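Soluble lytic murein transglycosylase (Pseudomonas aeruginosa, PDB 5OHU) probably cleaves the glycosidic bonds of peptidoglycan, both exolytically and endolytically, as a soluble lytic transglycosylase of the Slt family. Local coordinates at residues A[183-188]-A[195-200]; A[176-181]-A[202-207]. All blocks are in the same frame, centred on the assembly; numbering follows the deposited sequence.

Interaction 1: A[183-188]-A[195-200]; sequences KRLKLA and SLASHL. With PO4 (phosphate ion), chain B.
R184 runs across L200 and beneath the tip of L196 before closing on a phosphate ion. CB starts against the CD1 methyl of L200, and R184 CG comes closer still, 3.7 Å from L200 CD1. CD touches both methyls of the same leucine, whose side chain crosses the arginine at about a right angle. With CG anti to the backbone N (chi1 -167°) and the chain extended as far as NE, the guanidinium is carried past L200 to L196. There one face lies under L196 CD1, which sits above the centre of the group, while L196 CD2 approaches R184 NH2 at 3.8 Å. The phosphate lies at the edge of the guanidinium, near its plane: R184 NH1 donates to phosphate O3 and R184 NH2 to phosphate O2, each at 2.8 Å and nearly straight. Further bonds from NE to the carbonyl of V155 and from NH2 to that of K157, with a cation-pi contact to W153, fix the rotation of the group.

The helices concerned, 178-190 and 194-201, form an antiparallel hairpin in the all-helical part of this Slt70-like chain; the axes of the segments 183-188 and 195-200 approach to 8.4 Å, with 159° between their N-to-C directions. The small side chains of A188 and A197 are consistent with this spacing, their CB atoms meeting at 3.8 Å. L185 sends CD1 against the CB of A197, 3.5 Å away, and its CB faces that of L200. V215 of helix 208-219 touches both L185 and A197.

Interaction 2: A[176-181]-A[202-207]; sequences LTEEKV and QRLPTL
The backbones come nearest at E178 and L204, whose CA atoms are 6.0 Å apart, where the first turn of helix 178-190 faces the loop that leads into helix 208-219. E178 carries the contact. Its CG is anti to the backbone N (chi1 -179°) and the chain stays extended, so that the carboxylate passes P205 and enters the turn at T206 and L207. E178 OE2 accepts two backbone bonds, from T206 N at 2.7 Å and from L207 N at 2.9 Å, the second markedly bent at 135°. Both donors use the syn side but reach the oxygen from opposite faces of the carboxylate plane. E178 OE1 takes the hydroxyl of T206, OG1 lying 2.8 Å away, so three bonds grip the group and hold its rotation.

L207 occupies the N-cap position of helix 208-219, and the negative charge beside this helix start is probably stabilised by the helix dipole. The other helix has a side-chain cap: T177 OG1 accepts from K180 N. P205 CD lies against the carboxylate, 3.0 Å from E178 OE2, and also touches E178 CG. V181 CG1 and L204 CD2 form an apolar contact at 3.6 Å as their side chains slide past each other in opposite directions. At the far end R203, bent at chi3 (51°), brings NH2 over to L176 CD2, and W153 of helix 142-153 touches both residues.

In the fold
Helix 178-190 serves both contacts: its first turn meets the 202-207 loop in interaction 2, and its later turns pair with helix 194-201 in interaction 1. Interaction 1 is nested in the chain segment closed by interaction 2, and their centres are 10 Å apart. They join directly where L200 O lies 3.6 Å from V181 CG1, and where L185 CD2 and L204 CD1 are likewise 3.6 Å apart. W153 is shared too, meeting R184 as well as L176 and R203. The phosphate held by R184 is also bound by the backbone N of Q159; the same ion lies about 5 Å from the R203 side chain of interaction 2. Such ions probably come from the crystallisation liquor.

Interaction 1: A[183-188]-A[195-200]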
ATOM      1  N   LYS A 183      26.555  -2.465 -11.687  1.00 21.19           N
ATOM      2  CA  LYS A 183      25.263  -2.900 -11.163  1.00 14.90           C
ATOM      3  C   LYS A 183      24.548  -1.777 -10.437  1.00 23.16           C
ATOM      4  O   LYS A 183      23.333  -1.594 -10.594  1.00 27.06           O
ATOM      5  CB  LYS A 183      25.407  -4.050 -10.172  1.00 22.77           C
ATOM      6  CG  LYS A 183      25.394  -5.470 -10.645  1.00 33.43           C
ATOM      7  CD  LYS A 183      26.756  -5.919 -10.963  1.00 49.25           C
ATOM      8  CE  LYS A 183      26.813  -7.432 -11.088  1.00 54.71           C
ATOM      9  NZ  LYS A 183      25.620  -7.905 -11.865  1.00 60.52           N
ATOM     10  N   ARG A 184      25.265  -1.049  -9.584  1.00 21.38           N
ATOM     11  CA  ARG A 184      24.579  -0.023  -8.818  1.00 16.28           C
ATOM     12  C   ARG A 184      24.148   1.121  -9.723  1.00 13.00           C
ATOM     13  O   ARG A 184      23.077   1.708  -9.532  1.00 19.63           O
ATOM     14  CB  ARG A 184      25.460   0.489  -7.677  1.00 13.18           C
ATOM     15  CG  ARG A 184      24.646   1.315  -6.689  1.00 19.36           C
ATOM     16  CD  ARG A 184      25.495   2.046  -5.683  1.00 17.85           C
ATOM     17  NE  ARG A 184      24.649   2.791  -4.772  1.00 20.73           N
ATOM     18  CZ  ARG A 184      25.090   3.642  -3.846  1.00 19.54           C
ATOM     19  NH1 ARG A 184      26.390   3.868  -3.692  1.00 14.84           N
ATOM     20  NH2 ARG A 184      24.221   4.267  -3.075  1.00 16.75           N
ATOM     21  N   LEU A 185      24.975   1.455 -10.709  1.00 19.16           N
ATOM     22  CA  LEU A 185      24.584   2.438 -11.712  1.00 16.16           C
ATOM     23  C   LEU A 185      23.244   2.070 -12.331  1.00 18.27           C
ATOM     24  O   LEU A 185      22.339   2.903 -12.423  1.00 16.98           O
ATOM     25  CB  LEU A 185      25.688   2.535 -12.764  1.00 25.82           C
ATOM     26  CG  LEU A 185      25.605   3.368 -14.046  1.00 29.81           C
ATOM     27  CD1 LEU A 185      24.742   4.573 -13.911  1.00 19.85           C
ATOM     28  CD2 LEU A 185      27.029   3.797 -14.400  1.00 29.14           C
ATOM     29  N   LYS A 186      23.087   0.807 -12.720  1.00 25.62           N
ATOM     30  CA  LYS A 186      21.838   0.359 -13.321  1.00 23.42           C
ATOM     31  C   LYS A 186      20.668   0.568 -12.358  1.00 29.25           C
ATOM     32  O   LYS A 186      19.617   1.110 -12.742  1.00 19.12           O
ATOM     33  CB  LYS A 186      21.999  -1.105 -13.724  1.00 19.82           C
ATOM     34  CG  LYS A 186      20.873  -1.711 -14.527  1.00 32.95           C
ATOM     35  CD  LYS A 186      21.260  -3.115 -15.006  1.00 40.09           C
ATOM     36  CE  LYS A 186      20.065  -4.060 -15.009  1.00 48.11           C
ATOM     37  NZ  LYS A 186      20.399  -5.391 -15.590  1.00 50.11           N
ATOM     38  N   LEU A 187      20.858   0.193 -11.085  1.00 24.05           N
ATOM     39  CA  LEU A 187      19.815   0.375 -10.080  1.00 17.38           C
ATOM     40  C   LEU A 187      19.491   1.845  -9.877  1.00 18.57           C
ATOM     41  O   LEU A 187      18.324   2.207  -9.676  1.00 18.87           O
ATOM     42  CB  LEU A 187      20.257  -0.245  -8.756  1.00 18.09           C
ATOM     43  CG  LEU A 187      20.444  -1.751  -8.827  1.00 21.73           C
ATOM     44  CD1 LEU A 187      21.090  -2.290  -7.551  1.00 17.43           C
ATOM     45  CD2 LEU A 187      19.084  -2.384  -9.061  1.00 17.31           C
ATOM     46  N   ALA A 188      20.515   2.702  -9.891  1.00 17.22           N
ATOM     47  CA  ALA A 188      20.272   4.128  -9.727  1.00 15.48           C
ATOM     48  C   ALA A 188      19.507   4.680 -10.921  1.00 23.35           C
ATOM     49  O   ALA A 188      18.622   5.533 -10.768  1.00 19.09           O
ATOM     50  CB  ALA A 188      21.597   4.871  -9.539  1.00 12.78           C
ATOM     51  N   SER A 195      21.640  11.799 -10.449  1.00 27.58           N
ATOM     52  CA  SER A 195      22.839  12.389  -9.874  1.00 27.85           C
ATOM     53  C   SER A 195      23.730  11.299  -9.286  1.00 25.65           C
ATOM     54  O   SER A 195      24.932  11.237  -9.564  1.00 28.02           O
ATOM     55  CB  SER A 195      22.448  13.429  -8.825  1.00 37.92           C
ATOM     56  OG  SER A 195      23.592  13.969  -8.194  1.00 52.49           O
ATOM     57  N   LEU A 196      23.141  10.398  -8.498  1.00 20.15           N
ATOM     58  CA  LEU A 196      23.853   9.198  -8.084  1.00 18.43           C
ATOM     59  C   LEU A 196      24.407   8.438  -9.288  1.00 25.56           C
ATOM     60  O   LEU A 196      25.606   8.146  -9.349  1.00 27.12           O
ATOM     61  CB  LEU A 196      22.921   8.309  -7.260  1.00 13.26           C
ATOM     62  CG  LEU A 196      23.560   6.988  -6.818  1.00 19.03           C
ATOM     63  CD1 LEU A 196      24.866   7.191  -6.102  1.00 13.41           C
ATOM     64  CD2 LEU A 196      22.595   6.140  -5.993  1.00 26.51           C
ATOM     65  N   ALA A 197      23.547   8.121 -10.264  1.00 20.88           N
ATOM     66  CA  ALA A 197      23.972   7.310 -11.409  1.00 17.99           C
ATOM     67  C   ALA A 197      25.133   7.960 -12.150  1.00 18.28           C
ATOM     68  O   ALA A 197      26.098   7.284 -12.533  1.00 22.66           O
ATOM     69  CB  ALA A 197      22.789   7.081 -12.357  1.00 16.64           C
ATOM     70  N   SER A 198      25.071   9.279 -12.333  1.00 15.78           N
ATOM     71  CA  SER A 198      26.145   9.968 -13.034  1.00 30.27           C
ATOM     72  C   SER A 198      27.426   9.980 -12.216  1.00 30.96           C
ATOM     73  O   SER A 198      28.520   9.903 -12.785  1.00 38.98           O
ATOM     74  CB  SER A 198      25.723  11.394 -13.387  1.00 27.56           C
ATOM     75  OG  SER A 198      24.687  11.380 -14.353  1.00 37.73           O
ATOM     76  N   HIS A 199      27.318  10.069 -10.889  1.00 25.01           N
ATOM     77  CA  HIS A 199      28.506   9.946 -10.048  1.00 20.35           C
ATOM     78  C   HIS A 199      29.110   8.547 -10.149  1.00 24.68           C
ATOM     79  O   HIS A 199      30.334   8.398 -10.269  1.00 25.40           O
ATOM     80  CB  HIS A 199      28.154  10.292  -8.610  1.00 27.58           C
ATOM     81  CG  HIS A 199      27.952  11.756  -8.382  1.00 50.53           C
ATOM     82  ND1 HIS A 199      26.981  12.253  -7.539  1.00 60.07           N
ATOM     83  CD2 HIS A 199      28.599  12.832  -8.887  1.00 61.18           C
ATOM     84  CE1 HIS A 199      27.035  13.573  -7.538  1.00 67.09           C
ATOM     85  NE2 HIS A 199      28.010  13.950  -8.346  1.00 69.31           N
ATOM     86  N   LEU A 200      28.273   7.504 -10.110  1.00 17.44           N
ATOM     87  CA  LEU A 200      28.788   6.161 -10.356  1.00 22.62           C
ATOM     88  C   LEU A 200      29.418   6.058 -11.738  1.00 25.03           C
ATOM     89  O   LEU A 200      30.452   5.405 -11.907  1.00 29.83           O
ATOM     90  CB  LEU A 200      27.678   5.122 -10.187  1.00 17.36           C
ATOM     91  CG  LEU A 200      27.080   5.065  -8.774  1.00 17.97           C
ATOM     92  CD1 LEU A 200      25.840   4.200  -8.762  1.00 15.76           C
ATOM     93  CD2 LEU A 200      28.077   4.487  -7.799  1.00 16.10           C
TER
HETATM   94  P   PO4 B 701      26.576   6.656  -1.114  1.00 47.47           P
HETATM   95  O1  PO4 B 701      26.756   8.116  -1.435  1.00 51.20           O
HETATM   96  O2  PO4 B 701      25.129   6.279  -1.290  1.00 34.88           O
HETATM   97  O3  PO4 B 701      27.467   5.844  -2.024  1.00 47.35           O
HETATM   98  O4  PO4 B 701      26.975   6.394   0.318  1.00 56.00           O

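Interaction 2: A[176-181]-A[202-207]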
ATOM      1  N   LEU A 176      35.343  -3.577  -4.372  1.00 30.08           N
ATOM      2  CA  LEU A 176      34.447  -2.759  -5.185  1.00 34.18           C
ATOM      3  C   LEU A 176      34.926  -2.813  -6.631  1.00 29.61           C
ATOM      4  O   LEU A 176      35.679  -1.965  -7.108  1.00 35.70           O
ATOM      5  CB  LEU A 176      34.391  -1.334  -4.649  1.00 28.88           C
ATOM      6  CG  LEU A 176      33.473  -0.423  -5.461  1.00 30.37           C
ATOM      7  CD1 LEU A 176      32.044  -0.916  -5.392  1.00 32.85           C
ATOM      8  CD2 LEU A 176      33.585   0.997  -4.967  1.00 33.03           C
ATOM      9  N   THR A 177      34.493  -3.848  -7.334  1.00 27.67           N
ATOM     10  CA  THR A 177      34.905  -4.016  -8.718  1.00 33.83           C
ATOM     11  C   THR A 177      34.105  -3.093  -9.628  1.00 32.39           C
ATOM     12  O   THR A 177      33.050  -2.574  -9.257  1.00 22.80           O
ATOM     13  CB  THR A 177      34.721  -5.461  -9.175  1.00 32.05           C
ATOM     14  OG1 THR A 177      33.324  -5.727  -9.333  1.00 39.27           O
ATOM     15  CG2 THR A 177      35.318  -6.428  -8.148  1.00 28.44           C
ATOM     16  N   GLU A 178      34.624  -2.891 -10.843  1.00 35.56           N
ATOM     17  CA  GLU A 178      33.872  -2.109 -11.819  1.00 30.11           C
ATOM     18  C   GLU A 178      32.495  -2.717 -12.069  1.00 21.51           C
ATOM     19  O   GLU A 178      31.511  -1.992 -12.240  1.00 28.48           O
ATOM     20  CB  GLU A 178      34.648  -1.978 -13.132  1.00 33.23           C
ATOM     21  CG  GLU A 178      33.884  -1.150 -14.164  1.00 37.96           C
ATOM     22  CD  GLU A 178      34.668  -0.870 -15.427  1.00 40.93           C
ATOM     23  OE1 GLU A 178      35.289  -1.807 -15.972  1.00 43.58           O
ATOM     24  OE2 GLU A 178      34.660   0.296 -15.871  1.00 42.87           O
ATOM     25  N   GLU A 179      32.393  -4.045 -12.049  1.00 17.14           N
ATOM     26  CA  GLU A 179      31.101  -4.675 -12.294  1.00 20.28           C
ATOM     27  C   GLU A 179      30.087  -4.296 -11.212  1.00 24.71           C
ATOM     28  O   GLU A 179      28.912  -4.067 -11.508  1.00 18.88           O
ATOM     29  CB  GLU A 179      31.290  -6.191 -12.387  1.00 25.08           C
ATOM     30  CG  GLU A 179      30.006  -7.013 -12.581  1.00 41.85           C
ATOM     31  CD  GLU A 179      29.310  -6.745 -13.925  1.00 59.39           C
ATOM     32  OE1 GLU A 179      28.106  -7.043 -14.039  1.00 64.16           O
ATOM     33  OE2 GLU A 179      29.945  -6.214 -14.867  1.00 67.87           O
ATOM     34  N   LYS A 180      30.533  -4.181  -9.952  1.00 25.36           N
ATOM     35  CA  LYS A 180      29.628  -3.785  -8.872  1.00 22.19           C
ATOM     36  C   LYS A 180      29.262  -2.307  -8.946  1.00 21.58           C
ATOM     37  O   LYS A 180      28.144  -1.930  -8.575  1.00 20.85           O
ATOM     38  CB  LYS A 180      30.252  -4.099  -7.512  1.00 23.55           C
ATOM     39  CG  LYS A 180      30.543  -5.569  -7.314  1.00 24.86           C
ATOM     40  CD  LYS A 180      31.365  -5.777  -6.063  1.00 30.11           C
ATOM     41  CE  LYS A 180      31.635  -7.242  -5.811  1.00 24.71           C
ATOM     42  NZ  LYS A 180      32.698  -7.400  -4.781  1.00 24.60           N
ATOM     43  N   VAL A 181      30.184  -1.454  -9.397  1.00 14.04           N
ATOM     44  CA  VAL A 181      29.815  -0.077  -9.712  1.00 23.71           C
ATOM     45  C   VAL A 181      28.745  -0.063 -10.790  1.00 24.62           C
ATOM     46  O   VAL A 181      27.731   0.640 -10.684  1.00 18.19           O
ATOM     47  CB  VAL A 181      31.050   0.731 -10.149  1.00 26.26           C
ATOM     48  CG1 VAL A 181      30.670   2.205 -10.363  1.00 14.12           C
ATOM     49  CG2 VAL A 181      32.162   0.596  -9.126  1.00 14.34           C
ATOM     50  N   GLN A 202      31.002   8.305 -13.434  1.00 33.15           N
ATOM     51  CA  GLN A 202      32.334   8.904 -13.377  1.00 39.77           C
ATOM     52  C   GLN A 202      33.342   8.045 -12.632  1.00 38.87           C
ATOM     53  O   GLN A 202      34.526   8.394 -12.593  1.00 49.29           O
ATOM     54  CB  GLN A 202      32.265  10.286 -12.723  1.00 43.02           C
ATOM     55  CG  GLN A 202      31.634  11.354 -13.602  1.00 55.37           C
ATOM     56  CD  GLN A 202      31.258  12.599 -12.825  1.00 71.19           C
ATOM     57  OE1 GLN A 202      31.187  12.582 -11.595  1.00 76.84           O
ATOM     58  NE2 GLN A 202      31.015  13.691 -13.539  1.00 77.10           N
ATOM     59  N   ARG A 203      32.917   6.934 -12.045  1.00 33.55           N
ATOM     60  CA  ARG A 203      33.813   6.066 -11.300  1.00 32.60           C
ATOM     61  C   ARG A 203      34.064   4.749 -12.015  1.00 33.42           C
ATOM     62  O   ARG A 203      34.623   3.829 -11.414  1.00 39.10           O
ATOM     63  CB  ARG A 203      33.254   5.815  -9.903  1.00 39.68           C
ATOM     64  CG  ARG A 203      33.049   7.092  -9.096  1.00 50.35           C
ATOM     65  CD  ARG A 203      32.466   6.763  -7.739  1.00 58.42           C
ATOM     66  NE  ARG A 203      33.253   5.723  -7.089  1.00 62.43           N
ATOM     67  CZ  ARG A 203      32.922   5.130  -5.948  1.00 59.88           C
ATOM     68  NH1 ARG A 203      31.806   5.471  -5.317  1.00 58.75           N
ATOM     69  NH2 ARG A 203      33.715   4.196  -5.445  1.00 55.70           N
ATOM     70  N   LEU A 204      33.674   4.639 -13.283  1.00 29.46           N
ATOM     71  CA  LEU A 204      33.911   3.423 -14.050  1.00 27.67           C
ATOM     72  C   LEU A 204      35.257   3.515 -14.761  1.00 38.96           C
ATOM     73  O   LEU A 204      35.470   4.458 -15.536  1.00 40.95           O
ATOM     74  CB  LEU A 204      32.797   3.205 -15.060  1.00 20.32           C
ATOM     75  CG  LEU A 204      31.377   2.954 -14.538  1.00 28.69           C
ATOM     76  CD1 LEU A 204      30.349   3.103 -15.678  1.00 14.52           C
ATOM     77  CD2 LEU A 204      31.261   1.586 -13.895  1.00 20.65           C
ATOM     78  N   PRO A 205      36.186   2.577 -14.535  1.00 42.52           N
ATOM     79  CA  PRO A 205      37.497   2.671 -15.216  1.00 40.17           C
ATOM     80  C   PRO A 205      37.424   2.498 -16.724  1.00 38.32           C
ATOM     81  O   PRO A 205      38.064   3.256 -17.455  1.00 43.80           O
ATOM     82  CB  PRO A 205      38.315   1.546 -14.563  1.00 37.95           C
ATOM     83  CG  PRO A 205      37.610   1.224 -13.305  1.00 42.45           C
ATOM     84  CD  PRO A 205      36.163   1.512 -13.519  1.00 35.55           C
ATOM     85  N   THR A 206      36.679   1.503 -17.212  1.00 32.19           N
ATOM     86  CA  THR A 206      36.623   1.210 -18.637  1.00 27.19           C
ATOM     87  C   THR A 206      35.263   1.456 -19.273  1.00 30.89           C
ATOM     88  O   THR A 206      35.183   1.520 -20.504  1.00 28.88           O
ATOM     89  CB  THR A 206      37.013  -0.254 -18.905  1.00 33.57           C
ATOM     90  OG1 THR A 206      35.888  -1.108 -18.662  1.00 30.10           O
ATOM     91  CG2 THR A 206      38.159  -0.670 -18.012  1.00 36.23           C
ATOM     92  N   LEU A 207      34.198   1.590 -18.481  1.00 28.35           N
ATOM     93  CA  LEU A 207      32.844   1.617 -19.012  1.00 27.42           C
ATOM     94  C   LEU A 207      32.190   2.988 -18.906  1.00 26.45           C
ATOM     95  O   LEU A 207      30.959   3.090 -19.006  1.00 28.84           O
ATOM     96  CB  LEU A 207      31.986   0.571 -18.304  1.00 32.86           C
ATOM     97  CG  LEU A 207      32.288  -0.894 -18.598  1.00 29.52           C
ATOM     98  CD1 LEU A 207      31.450  -1.786 -17.694  1.00 18.30           C
ATOM     99  CD2 LEU A 207      31.990  -1.174 -20.048  1.00 31.36           C
TER